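Local coordinates for protein Cg6181-pa, isoform A (Drosophila melanogaster, PDB 2VXG) that probably acts in mRNA decapping during decay and is required for silencing some microRNA targets, this piece being the helical C-terminal region of the homodimeric protein, at residues D5-L10 with E33-H38; V56-I61 with L84-A89; A66-H71 with R106-F111. All blocks are in the same frame, centred on the assembly; numbering follows the deposited sequence.

Contact 1 (D5-L10 with E33-H38)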
loop_
_atom_site.group_PDB
_atom_site.type_symbol
_atom_site.label_atom_id
_atom_site.label_comp_id
_atom_site.label_asym_id
_atom_site.label_seq_id
_atom_site.Cartn_x
_atom_site.Cartn_y
_atom_site.Cartn_z
ATOM N N ASP A 5 2.765 15.906 -12.031
ATOM C CA ASP A 5 4.002 16.350 -12.655
ATOM C C ASP A 5 5.170 16.300 -11.700
ATOM O O ASP A 5 6.239 15.780 -12.040
ATOM C CB ASP A 5 3.876 17.783 -13.180
ATOM C CG ASP A 5 2.960 17.895 -14.429
ATOM O OD1 ASP A 5 2.561 16.862 -14.986
ATOM O OD2 ASP A 5 2.670 19.045 -14.844
ATOM N N SER A 6 4.972 16.821 -10.497
ATOM C CA SER A 6 6.040 16.823 -9.501
ATOM C C SER A 6 6.431 15.405 -9.130
ATOM O O SER A 6 7.610 15.093 -8.965
ATOM C CB SER A 6 5.603 17.557 -8.238
ATOM O OG SER A 6 6.572 17.426 -7.225
ATOM N N ILE A 7 5.419 14.582 -8.928
ATOM C CA ILE A 7 5.599 13.142 -8.661
ATOM C C ILE A 7 6.373 12.428 -9.752
ATOM O O ILE A 7 7.293 11.667 -9.458
ATOM C CB ILE A 7 4.238 12.448 -8.440
ATOM C CG1 ILE A 7 3.737 12.788 -7.033
ATOM C CG2 ILE A 7 4.329 10.936 -8.638
ATOM C CD1 ILE A 7 2.257 12.656 -6.839
ATOM N N LYS A 8 6.030 12.675 -11.009
ATOM C CA LYS A 8 6.751 12.007 -12.096
ATOM C C LYS A 8 8.199 12.456 -12.105
ATOM O O LYS A 8 9.094 11.647 -12.289
ATOM C CB LYS A 8 6.068 12.234 -13.442
ATOM C CG LYS A 8 4.666 11.705 -13.423
ATOM C CD LYS A 8 4.172 11.281 -14.763
ATOM C CE LYS A 8 3.846 12.460 -15.613
ATOM N NZ LYS A 8 3.489 11.942 -16.938
ATOM N N GLN A 9 8.406 13.746 -11.891
ATOM C CA GLN A 9 9.726 14.348 -11.740
ATOM C C GLN A 9 10.591 13.667 -10.668
ATOM O O GLN A 9 11.751 13.268 -10.904
ATOM C CB GLN A 9 9.526 15.808 -11.408
ATOM C CG GLN A 9 10.771 16.610 -11.261
ATOM C CD GLN A 9 10.554 18.052 -11.650
ATOM O OE1 GLN A 9 9.655 18.734 -11.102
ATOM N NE2 GLN A 9 11.383 18.552 -12.589
ATOM N N LEU A 10 10.015 13.557 -9.477
ATOM C CA LEU A 10 10.698 12.951 -8.316
ATOM C C LEU A 10 11.102 11.520 -8.605
ATOM O O LEU A 10 12.244 11.151 -8.398
ATOM C CB LEU A 10 9.803 13.052 -7.072
ATOM C CG LEU A 10 9.735 14.502 -6.574
ATOM C CD1 LEU A 10 8.625 14.762 -5.563
ATOM C CD2 LEU A 10 11.123 14.916 -6.034
ATOM N N GLU A 33 -2.703 5.880 -6.832
ATOM C CA GLU A 33 -2.743 4.943 -7.981
ATOM C C GLU A 33 -1.947 5.407 -9.180
ATOM O O GLU A 33 -1.158 4.635 -9.710
ATOM C CB GLU A 33 -4.156 4.596 -8.379
ATOM C CG GLU A 33 -4.867 3.842 -7.333
ATOM C CD GLU A 33 -6.296 3.481 -7.733
ATOM O OE1 GLU A 33 -6.465 2.971 -8.873
ATOM O OE2 GLU A 33 -7.233 3.710 -6.895
ATOM N N PHE A 34 -2.091 6.683 -9.557
ATOM C CA PHE A 34 -1.223 7.342 -10.567
ATOM C C PHE A 34 0.259 7.139 -10.235
ATOM O O PHE A 34 1.074 6.776 -11.099
ATOM C CB PHE A 34 -1.572 8.865 -10.621
ATOM C CG PHE A 34 -0.556 9.739 -11.387
ATOM C CD1 PHE A 34 -0.694 9.953 -12.757
ATOM C CD2 PHE A 34 0.477 10.365 -10.710
ATOM C CE1 PHE A 34 0.194 10.754 -13.454
ATOM C CE2 PHE A 34 1.362 11.160 -11.370
ATOM C CZ PHE A 34 1.233 11.369 -12.752
ATOM N N THR A 35 0.614 7.382 -8.978
ATOM C CA THR A 35 1.992 7.207 -8.531
ATOM C C THR A 35 2.414 5.743 -8.736
ATOM O O THR A 35 3.471 5.506 -9.299
ATOM C CB THR A 35 2.178 7.651 -7.060
ATOM O OG1 THR A 35 1.639 8.966 -6.915
ATOM C CG2 THR A 35 3.636 7.635 -6.615
ATOM N N LEU A 36 1.585 4.785 -8.304
ATOM C CA LEU A 36 1.938 3.334 -8.401
ATOM C C LEU A 36 2.096 2.920 -9.862
ATOM O O LEU A 36 3.028 2.219 -10.228
ATOM C CB LEU A 36 0.893 2.451 -7.740
ATOM C CG LEU A 36 0.629 2.581 -6.240
ATOM C CD1 LEU A 36 -0.529 1.679 -5.872
ATOM C CD2 LEU A 36 1.824 2.254 -5.434
ATOM N N ARG A 37 1.186 3.428 -10.688
ATOM C CA ARG A 37 1.256 3.302 -12.143
ATOM C C ARG A 37 2.567 3.812 -12.772
ATOM O O ARG A 37 3.027 3.222 -13.727
ATOM C CB ARG A 37 -0.016 3.942 -12.725
ATOM C CG ARG A 37 -0.098 4.192 -14.200
ATOM C CD ARG A 37 -1.248 5.203 -14.474
ATOM N NE ARG A 37 -2.406 4.871 -13.650
ATOM C CZ ARG A 37 -3.270 5.735 -13.103
ATOM N NH1 ARG A 37 -3.182 7.046 -13.286
ATOM N NH2 ARG A 37 -4.263 5.257 -12.360
ATOM N N HIS A 38 3.218 4.837 -12.218
ATOM C CA HIS A 38 4.493 5.337 -12.754
ATOM C C HIS A 38 5.733 4.946 -11.996
ATOM O O HIS A 38 6.795 5.457 -12.305
ATOM C CB HIS A 38 4.506 6.868 -12.803
ATOM C CG HIS A 38 3.599 7.423 -13.832
ATOM N ND1 HIS A 38 2.260 7.634 -13.598
ATOM C CD2 HIS A 38 3.815 7.737 -15.126
ATOM C CE1 HIS A 38 1.697 8.083 -14.702
ATOM N NE2 HIS A 38 2.616 8.152 -15.641
#
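Phe34 turns CG away from its own backbone N (chi1 167°), which points the ring at helix 2-13, while Lys8 keeps CG beside its backbone N (chi1 -60°) and its nearly extended chi2 carries CD on to the His38 ring. Lys8 CG stands 3.5 Å from Phe34 CZ at the far end of the ring, the two side chains crossing at about a right angle. One carbon further out, Lys8 CD lies over a face of the His38 ring, 3.7 Å from its centroid, a CH-pi contact. That imidazole is steadied from its own helix: His38 ND1 gives a nearly straight, 2.9 Å bond to Phe34 O, which lies in the ring plane. The short axes of the two segments run 10.3 Å apart at 29°, a roughly parallel pair with helix 16-25 between them in sequence, consistent with the stacked helices of the TPR clan. An alanine in place of Lys8 would probably open a gap beside Phe34 CZ and strip one His38 face of its CH-pi partner. Deeper in, Ile7 CG2 approaches Phe34 CE2 at 4.0 Å, and Ile7 CD1 comes to 3.7 Å from Thr35 OG1. That hydroxyl is hydrogen-bonded to Leu31 O, so Ile7 packs beside a satisfied polar atom, with Phe20 and Ala23 of helix 16-25 also against Thr35.

Contact 2 (V56-I61 with L84-A89)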
loop_
_atom_site.group_PDB
_atom_site.type_symbol
_atom_site.label_atom_id
_atom_site.label_comp_id
_atom_site.label_asym_id
_atom_site.label_seq_id
_atom_site.Cartn_x
_atom_site.Cartn_y
_atom_site.Cartn_z
ATOM N N VAL A 56 6.246 4.956 4.788
ATOM C CA VAL A 56 5.573 5.036 3.496
ATOM C C VAL A 56 4.853 3.720 3.236
ATOM O O VAL A 56 3.720 3.705 2.802
ATOM C CB VAL A 56 6.557 5.345 2.351
ATOM C CG1 VAL A 56 5.952 4.989 0.994
ATOM C CG2 VAL A 56 7.057 6.844 2.403
ATOM N N LEU A 57 5.505 2.618 3.526
ATOM C CA LEU A 57 4.865 1.313 3.322
ATOM C C LEU A 57 3.587 1.187 4.137
ATOM O O LEU A 57 2.566 0.745 3.592
ATOM C CB LEU A 57 5.833 0.173 3.668
ATOM C CG LEU A 57 7.029 -0.015 2.747
ATOM C CD1 LEU A 57 8.017 -0.937 3.359
ATOM C CD2 LEU A 57 6.577 -0.530 1.399
ATOM N N LEU A 58 3.628 1.563 5.428
ATOM C CA LEU A 58 2.455 1.417 6.344
ATOM C C LEU A 58 1.296 2.353 5.968
ATOM O O LEU A 58 0.131 2.009 6.086
ATOM C CB LEU A 58 2.845 1.631 7.793
ATOM C CG LEU A 58 3.708 0.523 8.441
ATOM C CD1 LEU A 58 4.262 0.865 9.838
ATOM C CD2 LEU A 58 3.010 -0.856 8.441
ATOM N N SER A 59 1.629 3.552 5.526
ATOM C CA SER A 59 0.636 4.512 4.980
ATOM C C SER A 59 -0.023 4.019 3.670
ATOM O O SER A 59 -1.229 4.134 3.495
ATOM C CB SER A 59 1.325 5.864 4.749
ATOM O OG SER A 59 0.447 6.846 4.180
ATOM N N LEU A 60 0.779 3.500 2.760
ATOM C CA LEU A 60 0.301 2.926 1.511
ATOM C C LEU A 60 -0.651 1.778 1.826
ATOM O O LEU A 60 -1.768 1.726 1.283
ATOM C CB LEU A 60 1.497 2.460 0.660
ATOM C CG LEU A 60 1.324 1.923 -0.745
ATOM C CD1 LEU A 60 0.640 3.057 -1.556
ATOM C CD2 LEU A 60 2.697 1.529 -1.362
ATOM N N ILE A 61 -0.260 0.918 2.764
ATOM C CA ILE A 61 -1.132 -0.189 3.196
ATOM C C ILE A 61 -2.481 0.355 3.730
ATOM O O ILE A 61 -3.563 -0.147 3.340
ATOM C CB ILE A 61 -0.487 -1.087 4.307
ATOM C CG1 ILE A 61 0.570 -2.018 3.687
ATOM C CG2 ILE A 61 -1.560 -1.946 4.996
ATOM C CD1 ILE A 61 1.482 -2.692 4.731
ATOM N N LEU A 84 5.043 -7.578 2.611
ATOM C CA LEU A 84 6.298 -8.370 2.595
ATOM C C LEU A 84 7.520 -7.530 2.923
ATOM O O LEU A 84 8.504 -8.071 3.368
ATOM C CB LEU A 84 6.499 -9.062 1.252
ATOM C CG LEU A 84 5.485 -10.148 0.853
ATOM C CD1 LEU A 84 5.793 -10.643 -0.524
ATOM C CD2 LEU A 84 5.493 -11.334 1.860
ATOM N N ALA A 85 7.443 -6.217 2.690
ATOM C CA ALA A 85 8.549 -5.281 3.004
ATOM C C ALA A 85 8.549 -4.731 4.429
ATOM O O ALA A 85 9.531 -4.067 4.846
ATOM C CB ALA A 85 8.544 -4.117 2.018
ATOM N N ILE A 86 7.476 -4.960 5.180
ATOM C CA ILE A 86 7.445 -4.583 6.596
ATOM C C ILE A 86 8.622 -5.208 7.360
ATOM O O ILE A 86 8.812 -6.434 7.363
ATOM C CB ILE A 86 6.154 -5.024 7.299
ATOM C CG1 ILE A 86 4.931 -4.295 6.776
ATOM C CG2 ILE A 86 6.224 -4.766 8.817
ATOM C CD1 ILE A 86 3.630 -4.734 7.527
ATOM N N ASN A 87 9.410 -4.358 8.015
ATOM C CA ASN A 87 10.554 -4.803 8.775
ATOM C C ASN A 87 10.202 -4.724 10.241
ATOM O O ASN A 87 10.165 -3.643 10.834
ATOM C CB ASN A 87 11.805 -3.969 8.477
ATOM C CG ASN A 87 12.929 -4.240 9.464
ATOM O OD1 ASN A 87 12.987 -5.307 10.074
ATOM N ND2 ASN A 87 13.826 -3.284 9.620
ATOM N N MET A 88 9.936 -5.883 10.823
ATOM C CA MET A 88 9.509 -5.952 12.219
ATOM C C MET A 88 10.638 -5.710 13.237
ATOM O O MET A 88 10.363 -5.641 14.430
ATOM C CB MET A 88 8.776 -7.289 12.510
ATOM C CG MET A 88 7.339 -7.424 11.917
ATOM S SD MET A 88 6.231 -5.980 12.182
ATOM C CE MET A 88 5.823 -6.179 13.927
ATOM N N ALA A 89 11.886 -5.572 12.777
ATOM C CA ALA A 89 12.992 -5.139 13.630
ATOM C C ALA A 89 13.030 -3.628 13.790
ATOM O O ALA A 89 13.714 -3.111 14.677
ATOM C CB ALA A 89 14.327 -5.630 13.085
#
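Ile61 N donates to Leu57 O at 2.9 Å, a helical bond that spaces Leu57 and Ile61 one turn apart, both CB atoms pointing to the chain where helix 73-85 gives out. No hydrogen bond crosses the contact; the side chains meet through methyl groups. Leu57 CD1 presses on Ala85 CB at 3.5 Å, tighter than ordinary carbon contact, while Leu57 CD2 stays further off. The second centre is the end of Ile86: its CD1 lies 4.0 Å from Leu58 CD2 and 4.1 Å from Ile61 CD1, and both side chains cross it at about a right angle. Ile86 places CG1 beside its backbone N (chi1 -67°) and then runs extended through chi2 (-179°), which carries CD1 to those two methyls. In this all-helical domain the contact joins helix 54-66 to the end of helix 73-85 and the turn before helix 91-114. That long helix flanks it too, with Thr93 and Leu101 against Ile86 and Leu104 against Ile61. Gln54, at the start of helix 54-66, ties down the backbone of the same turn, giving NE2 to Ala85 O and accepting at OE1 from Asn87 N. Past Ile86 the chain makes an Asx turn: Asn87 OD1 accepts from Ala89 N at 2.9 Å, the N-H coming from above the plane of the side-chain carbonyl and not along a lone pair.

Contact 3 (A66-H71 with R106-F111)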
loop_
_atom_site.group_PDB
_atom_site.type_symbol
_atom_site.label_atom_id
_atom_site.label_comp_id
_atom_site.label_asym_id
_atom_site.label_seq_id
_atom_site.Cartn_x
_atom_site.Cartn_y
_atom_site.Cartn_z
ATOM N N ALA A 66 -8.083 1.333 2.902
ATOM C CA ALA A 66 -9.142 2.202 3.446
ATOM C C ALA A 66 -10.351 2.248 2.516
ATOM O O ALA A 66 -11.476 2.534 2.950
ATOM C CB ALA A 66 -8.612 3.645 3.670
ATOM N N ASP A 67 -10.110 2.051 1.231
ATOM C CA ASP A 67 -11.159 2.082 0.263
ATOM C C ASP A 67 -10.922 1.072 -0.817
ATOM O O ASP A 67 -10.265 1.370 -1.809
ATOM C CB ASP A 67 -11.303 3.482 -0.345
ATOM C CG ASP A 67 -12.369 3.543 -1.403
ATOM O OD1 ASP A 67 -13.290 2.689 -1.390
ATOM O OD2 ASP A 67 -12.295 4.464 -2.249
ATOM N N MET A 68 -11.525 -0.113 -0.645
ATOM C CA MET A 68 -11.368 -1.230 -1.550
ATOM C C MET A 68 -12.623 -1.488 -2.388
ATOM O O MET A 68 -12.857 -2.624 -2.830
ATOM C CB MET A 68 -11.034 -2.491 -0.736
ATOM C CG MET A 68 -9.786 -2.316 0.148
ATOM S SD MET A 68 -9.297 -3.769 1.119
ATOM C CE MET A 68 -8.798 -4.878 -0.194
ATOM N N THR A 69 -13.422 -0.452 -2.631
ATOM C CA THR A 69 -14.607 -0.592 -3.504
ATOM C C THR A 69 -14.216 -0.810 -4.992
ATOM O O THR A 69 -14.897 -1.532 -5.726
ATOM C CB THR A 69 -15.643 0.568 -3.294
ATOM O OG1 THR A 69 -15.012 1.834 -3.444
ATOM C CG2 THR A 69 -16.230 0.496 -1.877
ATOM N N ASN A 70 -13.105 -0.214 -5.417
ATOM C CA ASN A 70 -12.490 -0.557 -6.689
ATOM C C ASN A 70 -11.040 -1.003 -6.466
ATOM O O ASN A 70 -10.093 -0.485 -7.055
ATOM C CB ASN A 70 -12.589 0.600 -7.705
ATOM C CG ASN A 70 -12.506 0.115 -9.175
ATOM O OD1 ASN A 70 -13.307 -0.705 -9.629
ATOM N ND2 ASN A 70 -11.520 0.626 -9.911
ATOM N N HIS A 71 -10.911 -2.006 -5.601
ATOM C CA HIS A 71 -9.689 -2.792 -5.470
ATOM C C HIS A 71 -9.378 -3.561 -6.756
ATOM O O HIS A 71 -10.279 -4.117 -7.388
ATOM C CB HIS A 71 -9.810 -3.781 -4.301
ATOM C CG HIS A 71 -8.495 -4.341 -3.855
ATOM N ND1 HIS A 71 -7.494 -3.552 -3.320
ATOM C CD2 HIS A 71 -8.024 -5.608 -3.849
ATOM C CE1 HIS A 71 -6.463 -4.314 -3.006
ATOM N NE2 HIS A 71 -6.749 -5.562 -3.330
ATOM N N ARG A 106 -9.311 -5.824 9.024
ATOM C CA ARG A 106 -10.716 -5.457 9.190
ATOM C C ARG A 106 -11.282 -4.991 7.851
ATOM O O ARG A 106 -12.356 -5.400 7.451
ATOM C CB ARG A 106 -10.861 -4.379 10.318
ATOM C CG ARG A 106 -12.311 -3.930 10.735
ATOM C CD ARG A 106 -12.328 -3.383 12.225
ATOM N NE ARG A 106 -13.561 -2.714 12.673
ATOM C CZ ARG A 106 -14.538 -3.227 13.447
ATOM N NH1 ARG A 106 -14.530 -4.487 13.870
ATOM N NH2 ARG A 106 -15.575 -2.466 13.769
ATOM N N ASN A 107 -10.529 -4.150 7.137
ATOM C CA ASN A 107 -10.923 -3.747 5.799
ATOM C C ASN A 107 -10.998 -4.867 4.778
ATOM O O ASN A 107 -11.894 -4.860 3.912
ATOM C CB ASN A 107 -9.996 -2.633 5.271
ATOM C CG ASN A 107 -10.290 -1.296 5.912
ATOM O OD1 ASN A 107 -9.396 -0.599 6.388
ATOM N ND2 ASN A 107 -11.536 -0.939 5.941
ATOM N N CYS A 108 -10.036 -5.795 4.838
ATOM C CA CYS A 108 -10.040 -6.971 3.960
ATOM C C CYS A 108 -11.235 -7.841 4.273
ATOM O O CYS A 108 -11.886 -8.336 3.366
ATOM C CB CYS A 108 -8.745 -7.809 4.102
ATOM S SG CYS A 108 -7.246 -7.008 3.437
ATOM N N GLN A 109 -11.536 -8.013 5.559
ATOM C CA GLN A 109 -12.736 -8.782 5.933
ATOM C C GLN A 109 -14.028 -8.164 5.330
ATOM O O GLN A 109 -14.900 -8.881 4.826
ATOM C CB GLN A 109 -12.831 -8.935 7.459
ATOM C CG GLN A 109 -13.667 -7.891 8.121
ATOM C CD GLN A 109 -13.516 -7.745 9.650
ATOM O OE1 GLN A 109 -12.615 -8.338 10.312
ATOM N NE2 GLN A 109 -14.400 -6.921 10.202
ATOM N N GLN A 110 -14.124 -6.836 5.342
ATOM C CA GLN A 110 -15.289 -6.134 4.760
ATOM C C GLN A 110 -15.306 -6.256 3.246
ATOM O O GLN A 110 -16.359 -6.471 2.654
ATOM C CB GLN A 110 -15.337 -4.677 5.227
ATOM C CG GLN A 110 -15.527 -4.611 6.758
ATOM C CD GLN A 110 -16.839 -5.238 7.200
ATOM O OE1 GLN A 110 -17.910 -4.815 6.762
ATOM N NE2 GLN A 110 -16.768 -6.252 8.056
ATOM N N PHE A 111 -14.137 -6.170 2.631
ATOM C CA PHE A 111 -14.008 -6.383 1.200
ATOM C C PHE A 111 -14.453 -7.774 0.746
ATOM O O PHE A 111 -15.193 -7.920 -0.232
ATOM C CB PHE A 111 -12.564 -6.187 0.765
ATOM C CG PHE A 111 -12.311 -6.597 -0.652
ATOM C CD1 PHE A 111 -12.685 -5.765 -1.683
ATOM C CD2 PHE A 111 -11.657 -7.797 -0.945
ATOM C CE1 PHE A 111 -12.412 -6.107 -3.005
ATOM C CE2 PHE A 111 -11.406 -8.168 -2.273
ATOM C CZ PHE A 111 -11.800 -7.290 -3.302
#
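The irregular chain 66-71 comes against one side of helix 91-114, CA atoms nearing at Ala66 and Asn107 (6.6 Å) and again at Met68 and Phe111 (6.4 Å). Met68 is the main wedge. Its chain is extended at chi2 and then bends at chi3 (67°), which turns the terminal methyl into the corner between the two rings of Phe111 and His71. Met68 CE lies over a face of Phe111, 4.2 Å from the ring centroid, and also sits 3.5 Å above the plane of His71, over its centre. Further back, Met68 SD lies 4.5 Å from Cys108 SG; it meets the Phe111 ring obliquely. The base of the side chain packs as well, Met68 CB lying 3.8 Å from Phe111 CD1. Phe111, its CG swung to the side remote from its backbone N (chi1 171°), extends from the helix toward the loop, where His71 CB meets Phe111 CE1 at 3.7 Å. The two rings form an edge-to-face pair, the His71 edge toward the Phe111 face, with planes at 69°. His71 NE2 is hydrogen-bonded to Gln76 OE1, which holds the imidazole from the next helix. Within the loop, Thr69 OG1 bonds to Asp67 OD1 at 2.8 Å. Val124 of helix 121-134 touches Phe111 and Cys108 as well. A Met-aromatic contact joined to a T-shaped ring pair here docks the connection between helices 54-66 and 73-85 onto the long helix of this all-helical domain.

The three contacts lie in different parts of one helical domain. Contacts 1 and 2 lie 20 Å apart between centres and meet directly, Leu36 CD2 touching Leu60 CD1 at 4.1 Å. Contacts 2 and 3 are about 18 Å apart by centres and do not touch, but helix 54-66 leads from contact 2 into the loop of contact 3, and helix 91-114, which carries residues 106-111, also packs on Ile61 and Ile86. The centres of contacts 1 and 3 are about 24 Å apart, but Lys75 bridges them, its NZ forming a salt bridge with Glu33 OE2 and hydrogen-bonding Asn70 O. The known phosphorylation sites Thr102 and Tyr105, unmodified here, sit on helix 91-114 just ahead of residues 106-111.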